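Local coordinates for uncharacterized protein (Porphyromonas gingivalis, PDB 1ZBS) that is uncharacterized but, as a putative N-acetylglucosamine kinase of the ASKHA superfamily, probably transfers phosphate from ATP to an amino sugar, at residues 1-14 and 56-68. Sequence-based numbering, arbitrary orientation.
Sequences MILIGDSGSTKTDW and KASSIRAVYFYGA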
HETATM    1  N   MSE A   1      11.045   9.933  41.935  1.00 51.57           N
HETATM    2  CA  MSE A   1       9.958   9.514  41.014  1.00 50.33           C
HETATM    3  C   MSE A   1      10.507   9.112  39.652  1.00 47.19           C
HETATM    4  O   MSE A   1      11.676   9.357  39.344  1.00 44.78           O
HETATM    5  CB  MSE A   1       8.913  10.633  40.875  1.00 55.98           C
HETATM    6  CG  MSE A   1       9.478  12.033  40.666  1.00 63.56           C
HETATM    7 SE   MSE A   1       8.118  13.429  40.838  1.00 73.82          SE
HETATM    8  CE  MSE A   1       8.009  13.502  42.777  1.00 73.28           C
ATOM      9  N   ILE A   2       9.661   8.480  38.843  1.00 44.29           N
ATOM     10  CA  ILE A   2      10.074   8.017  37.525  1.00 41.46           C
ATOM     11  C   ILE A   2       9.311   8.646  36.369  1.00 39.67           C
ATOM     12  O   ILE A   2       8.215   9.182  36.544  1.00 38.75           O
ATOM     13  CB  ILE A   2       9.931   6.481  37.412  1.00 40.24           C
ATOM     14  CG1 ILE A   2       8.465   6.078  37.613  1.00 38.19           C
ATOM     15  CG2 ILE A   2      10.826   5.804  38.439  1.00 39.95           C
ATOM     16  CD1 ILE A   2       8.189   4.600  37.390  1.00 35.76           C
ATOM     17  N   LEU A   3       9.912   8.572  35.185  1.00 38.99           N
ATOM     18  CA  LEU A   3       9.319   9.106  33.960  1.00 38.95           C
ATOM     19  C   LEU A   3       9.060   7.958  32.990  1.00 37.78           C
ATOM     20  O   LEU A   3       9.979   7.241  32.591  1.00 37.85           O
ATOM     21  CB  LEU A   3      10.259  10.130  33.306  1.00 37.01           C
ATOM     22  CG  LEU A   3       9.739  10.742  31.997  1.00 36.72           C
ATOM     23  CD1 LEU A   3       8.433  11.486  32.279  1.00 36.45           C
ATOM     24  CD2 LEU A   3      10.778  11.689  31.389  1.00 33.08           C
ATOM     25  N   ILE A   4       7.805   7.776  32.613  1.00 37.34           N
ATOM     26  CA  ILE A   4       7.470   6.705  31.690  1.00 37.57           C
ATOM     27  C   ILE A   4       6.925   7.265  30.382  1.00 37.92           C
ATOM     28  O   ILE A   4       6.018   8.104  30.372  1.00 34.52           O
ATOM     29  CB  ILE A   4       6.433   5.729  32.294  1.00 36.16           C
ATOM     30  CG1 ILE A   4       6.961   5.152  33.613  1.00 34.79           C
ATOM     31  CG2 ILE A   4       6.167   4.593  31.311  1.00 37.34           C
ATOM     32  CD1 ILE A   4       5.972   4.275  34.339  1.00 33.38           C
ATOM     33  N   GLY A   5       7.494   6.791  29.280  1.00 39.30           N
ATOM     34  CA  GLY A   5       7.068   7.249  27.975  1.00 40.75           C
ATOM     35  C   GLY A   5       6.703   6.111  27.050  1.00 41.73           C
ATOM     36  O   GLY A   5       7.420   5.115  26.961  1.00 41.07           O
ATOM     37  N   ASP A   6       5.573   6.266  26.370  1.00 42.94           N
ATOM     38  CA  ASP A   6       5.090   5.273  25.427  1.00 44.45           C
ATOM     39  C   ASP A   6       4.824   5.980  24.104  1.00 45.35           C
ATOM     40  O   ASP A   6       3.840   6.707  23.968  1.00 43.79           O
ATOM     41  CB  ASP A   6       3.803   4.639  25.944  1.00 44.75           C
ATOM     42  CG  ASP A   6       3.460   3.361  25.217  1.00 47.30           C
ATOM     43  OD1 ASP A   6       4.239   2.389  25.333  1.00 48.44           O
ATOM     44  OD2 ASP A   6       2.418   3.323  24.530  1.00 49.95           O
ATOM     45  N   SER A   7       5.710   5.764  23.135  1.00 47.53           N
ATOM     46  CA  SER A   7       5.591   6.397  21.827  1.00 50.13           C
ATOM     47  C   SER A   7       5.063   5.482  20.732  1.00 51.61           C
ATOM     48  O   SER A   7       5.527   4.356  20.562  1.00 50.41           O
ATOM     49  CB  SER A   7       6.948   6.962  21.392  1.00 50.13           C
ATOM     50  OG  SER A   7       6.863   7.567  20.108  1.00 50.53           O
ATOM     51  N   GLY A   8       4.088   5.993  19.988  1.00 54.32           N
ATOM     52  CA  GLY A   8       3.503   5.242  18.895  1.00 58.23           C
ATOM     53  C   GLY A   8       3.717   5.990  17.594  1.00 60.75           C
ATOM     54  O   GLY A   8       4.420   7.005  17.558  1.00 61.44           O
ATOM     55  N   SER A   9       3.111   5.493  16.522  1.00 62.09           N
ATOM     56  CA  SER A   9       3.233   6.119  15.211  1.00 62.84           C
ATOM     57  C   SER A   9       2.211   7.241  15.056  1.00 63.06           C
ATOM     58  O   SER A   9       1.476   7.296  14.067  1.00 63.76           O
ATOM     59  CB  SER A   9       3.046   5.070  14.107  1.00 64.48           C
ATOM     60  OG  SER A   9       1.895   4.270  14.340  1.00 67.25           O
ATOM     61  N   THR A  10       2.175   8.129  16.049  1.00 62.87           N
ATOM     62  CA  THR A  10       1.264   9.272  16.068  1.00 61.63           C
ATOM     63  C   THR A  10       1.697  10.269  17.142  1.00 61.58           C
ATOM     64  O   THR A  10       2.124  11.385  16.828  1.00 62.83           O
ATOM     65  CB  THR A  10      -0.196   8.830  16.349  1.00 61.70           C
ATOM     66  OG1 THR A  10      -0.714   8.145  15.199  1.00 62.72           O
ATOM     67  CG2 THR A  10      -1.079  10.035  16.658  1.00 61.54           C
ATOM     68  N   LYS A  11       1.592   9.862  18.405  1.00 58.62           N
ATOM     69  CA  LYS A  11       1.975  10.721  19.526  1.00 56.15           C
ATOM     70  C   LYS A  11       2.747   9.939  20.598  1.00 55.26           C
ATOM     71  O   LYS A  11       2.875   8.715  20.522  1.00 56.37           O
ATOM     72  CB  LYS A  11       0.724  11.355  20.153  1.00 55.23           C
ATOM     73  CG  LYS A  11       0.092  10.550  21.303  1.00 52.60           C
ATOM     74  CD  LYS A  11      -0.538   9.230  20.860  1.00 53.23           C
ATOM     75  CE  LYS A  11      -1.957   9.427  20.292  1.00 56.46           C
ATOM     76  NZ  LYS A  11      -2.598   8.109  19.899  1.00 55.42           N
ATOM     77  N   THR A  12       3.264  10.652  21.593  1.00 55.07           N
ATOM     78  CA  THR A  12       4.001  10.013  22.677  1.00 52.92           C
ATOM     79  C   THR A  12       3.328  10.332  24.002  1.00 52.24           C
ATOM     80  O   THR A  12       3.129  11.498  24.330  1.00 52.34           O
ATOM     81  CB  THR A  12       5.448  10.502  22.741  1.00 51.33           C
ATOM     82  OG1 THR A  12       6.032  10.433  21.437  1.00 53.43           O
ATOM     83  CG2 THR A  12       6.254   9.638  23.700  1.00 50.90           C
ATOM     84  N   ASP A  13       2.973   9.300  24.760  1.00 50.98           N
ATOM     85  CA  ASP A  13       2.320   9.504  26.046  1.00 49.88           C
ATOM     86  C   ASP A  13       3.329   9.421  27.194  1.00 48.10           C
ATOM     87  O   ASP A  13       4.062   8.442  27.319  1.00 48.18           O
ATOM     88  CB  ASP A  13       1.218   8.465  26.247  1.00 50.57           C
ATOM     89  CG  ASP A  13       0.288   8.821  27.388  1.00 52.59           C
ATOM     90  OD1 ASP A  13      -0.667   8.056  27.641  1.00 53.43           O
ATOM     91  OD2 ASP A  13       0.516   9.871  28.031  1.00 51.44           O
ATOM     92  N   TRP A  14       3.360  10.459  28.025  1.00 47.27           N
ATOM     93  CA  TRP A  14       4.278  10.511  29.154  1.00 44.97           C
ATOM     94  C   TRP A  14       3.562  10.499  30.502  1.00 46.88           C
ATOM     95  O   TRP A  14       2.400  10.914  30.616  1.00 46.96           O
ATOM     96  CB  TRP A  14       5.144  11.775  29.094  1.00 41.53           C
ATOM     97  CG  TRP A  14       6.103  11.847  27.956  1.00 39.24           C
ATOM     98  CD1 TRP A  14       5.898  12.444  26.747  1.00 38.13           C
ATOM     99  CD2 TRP A  14       7.437  11.327  27.924  1.00 38.08           C
ATOM    100  NE1 TRP A  14       7.028  12.335  25.964  1.00 36.66           N
ATOM    101  CE2 TRP A  14       7.987  11.651  26.663  1.00 37.66           C
ATOM    102  CE3 TRP A  14       8.222  10.620  28.841  1.00 37.54           C
ATOM    103  CZ2 TRP A  14       9.287  11.292  26.295  1.00 37.14           C
ATOM    104  CZ3 TRP A  14       9.520  10.261  28.476  1.00 37.84           C
ATOM    105  CH2 TRP A  14      10.037  10.598  27.212  1.00 37.92           C
ATOM    106  N   LYS A  56       9.722  19.007  38.383  1.00 48.61           N
ATOM    107  CA  LYS A  56      10.262  17.898  39.147  1.00 46.70           C
ATOM    108  C   LYS A  56      11.284  17.215  38.271  1.00 46.05           C
ATOM    109  O   LYS A  56      11.490  16.007  38.369  1.00 45.67           O
ATOM    110  CB  LYS A  56       9.167  16.912  39.513  1.00 47.23           C
ATOM    111  CG  LYS A  56       8.372  16.467  38.324  1.00 43.29           C
ATOM    112  CD  LYS A  56       7.053  17.169  38.303  1.00 44.04           C
ATOM    113  CE  LYS A  56       6.121  16.584  39.342  1.00 45.02           C
ATOM    114  NZ  LYS A  56       4.755  17.139  39.067  1.00 48.97           N
ATOM    115  N   ALA A  57      11.917  17.999  37.409  1.00 46.36           N
ATOM    116  CA  ALA A  57      12.926  17.471  36.506  1.00 46.77           C
ATOM    117  C   ALA A  57      14.107  16.899  37.276  1.00 46.77           C
ATOM    118  O   ALA A  57      14.839  16.054  36.768  1.00 45.68           O
ATOM    119  CB  ALA A  57      13.402  18.570  35.563  1.00 45.86           C
ATOM    120  N   SER A  58      14.289  17.361  38.508  1.00 47.86           N
ATOM    121  CA  SER A  58      15.396  16.890  39.332  1.00 49.77           C
ATOM    122  C   SER A  58      14.975  15.727  40.231  1.00 50.17           C
ATOM    123  O   SER A  58      15.808  15.081  40.874  1.00 49.79           O
ATOM    124  CB  SER A  58      15.940  18.053  40.165  1.00 50.14           C
ATOM    125  OG  SER A  58      14.888  18.756  40.794  1.00 50.89           O
ATOM    126  N   SER A  59      13.670  15.469  40.254  1.00 51.50           N
ATOM    127  CA  SER A  59      13.089  14.391  41.043  1.00 51.39           C
ATOM    128  C   SER A  59      13.065  13.099  40.225  1.00 51.30           C
ATOM    129  O   SER A  59      12.755  12.029  40.751  1.00 51.49           O
ATOM    130  CB  SER A  59      11.658  14.751  41.457  1.00 53.16           C
ATOM    131  OG  SER A  59      11.616  15.981  42.167  1.00 55.27           O
ATOM    132  N   ILE A  60      13.387  13.200  38.937  1.00 50.18           N
ATOM    133  CA  ILE A  60      13.398  12.033  38.066  1.00 48.78           C
ATOM    134  C   ILE A  60      14.645  11.203  38.309  1.00 46.98           C
ATOM    135  O   ILE A  60      15.736  11.557  37.863  1.00 45.89           O
ATOM    136  CB  ILE A  60      13.361  12.427  36.588  1.00 49.39           C
ATOM    137  CG1 ILE A  60      12.145  13.305  36.311  1.00 49.85           C
ATOM    138  CG2 ILE A  60      13.322  11.171  35.728  1.00 50.18           C
ATOM    139  CD1 ILE A  60      10.824  12.667  36.667  1.00 50.71           C
ATOM    140  N   ARG A  61      14.465  10.087  39.007  1.00 45.15           N
ATOM    141  CA  ARG A  61      15.567   9.196  39.351  1.00 45.15           C
ATOM    142  C   ARG A  61      15.782   8.107  38.302  1.00 44.89           C
ATOM    143  O   ARG A  61      16.811   7.423  38.291  1.00 44.41           O
ATOM    144  CB  ARG A  61      15.296   8.571  40.722  1.00 44.75           C
ATOM    145  CG  ARG A  61      15.205   9.594  41.857  1.00 45.48           C
ATOM    146  CD  ARG A  61      16.568   9.841  42.496  1.00 45.55           C
ATOM    147  NE  ARG A  61      17.541  10.350  41.537  1.00 46.01           N
ATOM    148  CZ  ARG A  61      17.446  11.532  40.940  1.00 47.81           C
ATOM    149  NH1 ARG A  61      18.380  11.916  40.078  1.00 48.34           N
ATOM    150  NH2 ARG A  61      16.424  12.334  41.210  1.00 49.00           N
ATOM    151  N   ALA A  62      14.800   7.950  37.422  1.00 42.27           N
ATOM    152  CA  ALA A  62      14.872   6.961  36.361  1.00 40.51           C
ATOM    153  C   ALA A  62      13.813   7.266  35.318  1.00 38.99           C
ATOM    154  O   ALA A  62      12.795   7.899  35.610  1.00 36.52           O
ATOM    155  CB  ALA A  62      14.669   5.548  36.920  1.00 39.62           C
ATOM    156  N   VAL A  63      14.082   6.822  34.097  1.00 38.89           N
ATOM    157  CA  VAL A  63      13.187   7.014  32.961  1.00 39.19           C
ATOM    158  C   VAL A  63      13.131   5.726  32.136  1.00 38.75           C
ATOM    159  O   VAL A  63      14.158   5.094  31.866  1.00 37.06           O
ATOM    160  CB  VAL A  63      13.656   8.208  32.070  1.00 41.30           C
ATOM    161  CG1 VAL A  63      15.164   8.262  32.024  1.00 42.91           C
ATOM    162  CG2 VAL A  63      13.109   8.054  30.655  1.00 40.55           C
ATOM    163  N   TYR A  64      11.911   5.346  31.763  1.00 39.26           N
ATOM    164  CA  TYR A  64      11.656   4.145  30.970  1.00 40.65           C
ATOM    165  C   TYR A  64      10.844   4.546  29.735  1.00 39.76           C
ATOM    166  O   TYR A  64       9.694   4.990  29.836  1.00 37.72           O
ATOM    167  CB  TYR A  64      10.877   3.103  31.787  1.00 40.17           C
ATOM    168  CG  TYR A  64      11.513   2.742  33.111  1.00 40.80           C
ATOM    169  CD1 TYR A  64      11.124   3.374  34.291  1.00 41.49           C
ATOM    170  CD2 TYR A  64      12.499   1.759  33.185  1.00 41.10           C
ATOM    171  CE1 TYR A  64      11.696   3.030  35.520  1.00 41.84           C
ATOM    172  CE2 TYR A  64      13.080   1.409  34.402  1.00 41.97           C
ATOM    173  CZ  TYR A  64      12.673   2.045  35.569  1.00 42.59           C
ATOM    174  OH  TYR A  64      13.231   1.678  36.778  1.00 42.81           O
ATOM    175  N   PHE A  65      11.464   4.393  28.572  1.00 40.58           N
ATOM    176  CA  PHE A  65      10.842   4.755  27.312  1.00 40.17           C
ATOM    177  C   PHE A  65      10.515   3.541  26.461  1.00 39.14           C
ATOM    178  O   PHE A  65      11.327   2.628  26.314  1.00 37.62           O
ATOM    179  CB  PHE A  65      11.766   5.702  26.541  1.00 41.94           C
ATOM    180  CG  PHE A  65      11.143   6.284  25.312  1.00 42.65           C
ATOM    181  CD1 PHE A  65      11.202   5.607  24.097  1.00 43.03           C
ATOM    182  CD2 PHE A  65      10.465   7.499  25.379  1.00 43.38           C
ATOM    183  CE1 PHE A  65      10.591   6.131  22.964  1.00 44.31           C
ATOM    184  CE2 PHE A  65       9.848   8.034  24.254  1.00 44.91           C
ATOM    185  CZ  PHE A  65       9.911   7.351  23.043  1.00 46.14           C
ATOM    186  N   TYR A  66       9.309   3.542  25.913  1.00 39.83           N
ATOM    187  CA  TYR A  66       8.838   2.468  25.055  1.00 42.62           C
ATOM    188  C   TYR A  66       8.296   3.109  23.786  1.00 45.23           C
ATOM    189  O   TYR A  66       7.421   3.978  23.847  1.00 44.60           O
ATOM    190  CB  TYR A  66       7.726   1.693  25.757  1.00 41.70           C
ATOM    191  CG  TYR A  66       8.182   0.956  26.992  1.00 40.66           C
ATOM    192  CD1 TYR A  66       8.945  -0.204  26.888  1.00 40.12           C
ATOM    193  CD2 TYR A  66       7.849   1.419  28.269  1.00 40.03           C
ATOM    194  CE1 TYR A  66       9.366  -0.894  28.021  1.00 39.76           C
ATOM    195  CE2 TYR A  66       8.266   0.737  29.413  1.00 39.82           C
ATOM    196  CZ  TYR A  66       9.024  -0.423  29.277  1.00 39.19           C
ATOM    197  OH  TYR A  66       9.433  -1.113  30.389  1.00 38.29           O
ATOM    198  N   GLY A  67       8.815   2.695  22.637  1.00 46.92           N
ATOM    199  CA  GLY A  67       8.343   3.264  21.385  1.00 50.49           C
ATOM    200  C   GLY A  67       8.700   2.448  20.161  1.00 51.90           C
ATOM    201  O   GLY A  67       9.714   1.748  20.144  1.00 51.95           O
ATOM    202  N   ALA A  68       7.863   2.535  19.132  1.00 53.58           N
ATOM    203  CA  ALA A  68       8.111   1.805  17.895  1.00 55.24           C
ATOM    204  C   ALA A  68       9.323   2.420  17.200  1.00 56.31           C
ATOM    205  O   ALA A  68       9.393   3.635  17.029  1.00 57.09           O
ATOM    206  CB  ALA A  68       6.889   1.882  16.986  1.00 55.63           C
TER
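Leu-3, Gly-5 and Ser-7 join strand 2-7 to strand 62-67 by a parallel ladder of backbone hydrogen bonds. Leu-3 N binds Ala-62 O, and Tyr-64 N returns to Leu-3 O at 2.8 Å. Gly-5 N then meets Tyr-64 O, Tyr-66 N meets Gly-5 O, and Ser-7 N reaches Tyr-66 O. A longer bond of 3.3 Å from Ala-68 N to Ser-7 O ends the series. At the other end, selenomethionine Met-1 is held through both backbone polar atoms: its N donates to Ser-59 O, and its O accepts from Arg-61 N at 2.9 Å. Its CG lies between N and C (chi1 45°) and chi2 is extended, putting SE 3.9 Å from Lys-56 CB.

Phe-65 carries the packing on the face of Leu-3, Val-63 and Ser-7. Its CG is anti to the backbone N (chi1 -172°), which takes the ring over toward strand 2-7. Gly-5 O lies over one face of that ring. Trp-14 CH2 comes to its edge, 3.6 Å from Phe-65 CD2, with the ring planes 51° apart. The indole lays one face against Gly-5 CA. Ser-7 CB touches Phe-65 CZ at 3.4 Å, while Ser-7 OG hydrogen-bonds to Gly-30 O, with Ile-31 O a second acceptor. On the opposite face, Ile-2 CG2 meets the edge of the Tyr-64 ring at CE1, 4.1 Å away.

The hairpin of strands 2-7 and 11-18, joined in parallel to 62-67, belongs to the 3-2-1-4-5 sheet of an ASKHA domain. Strand 91-95 follows beyond 62-67. Helix 271-280 covers the Ile-4 and Tyr-66 face, where His-278 stacks on Tyr-64.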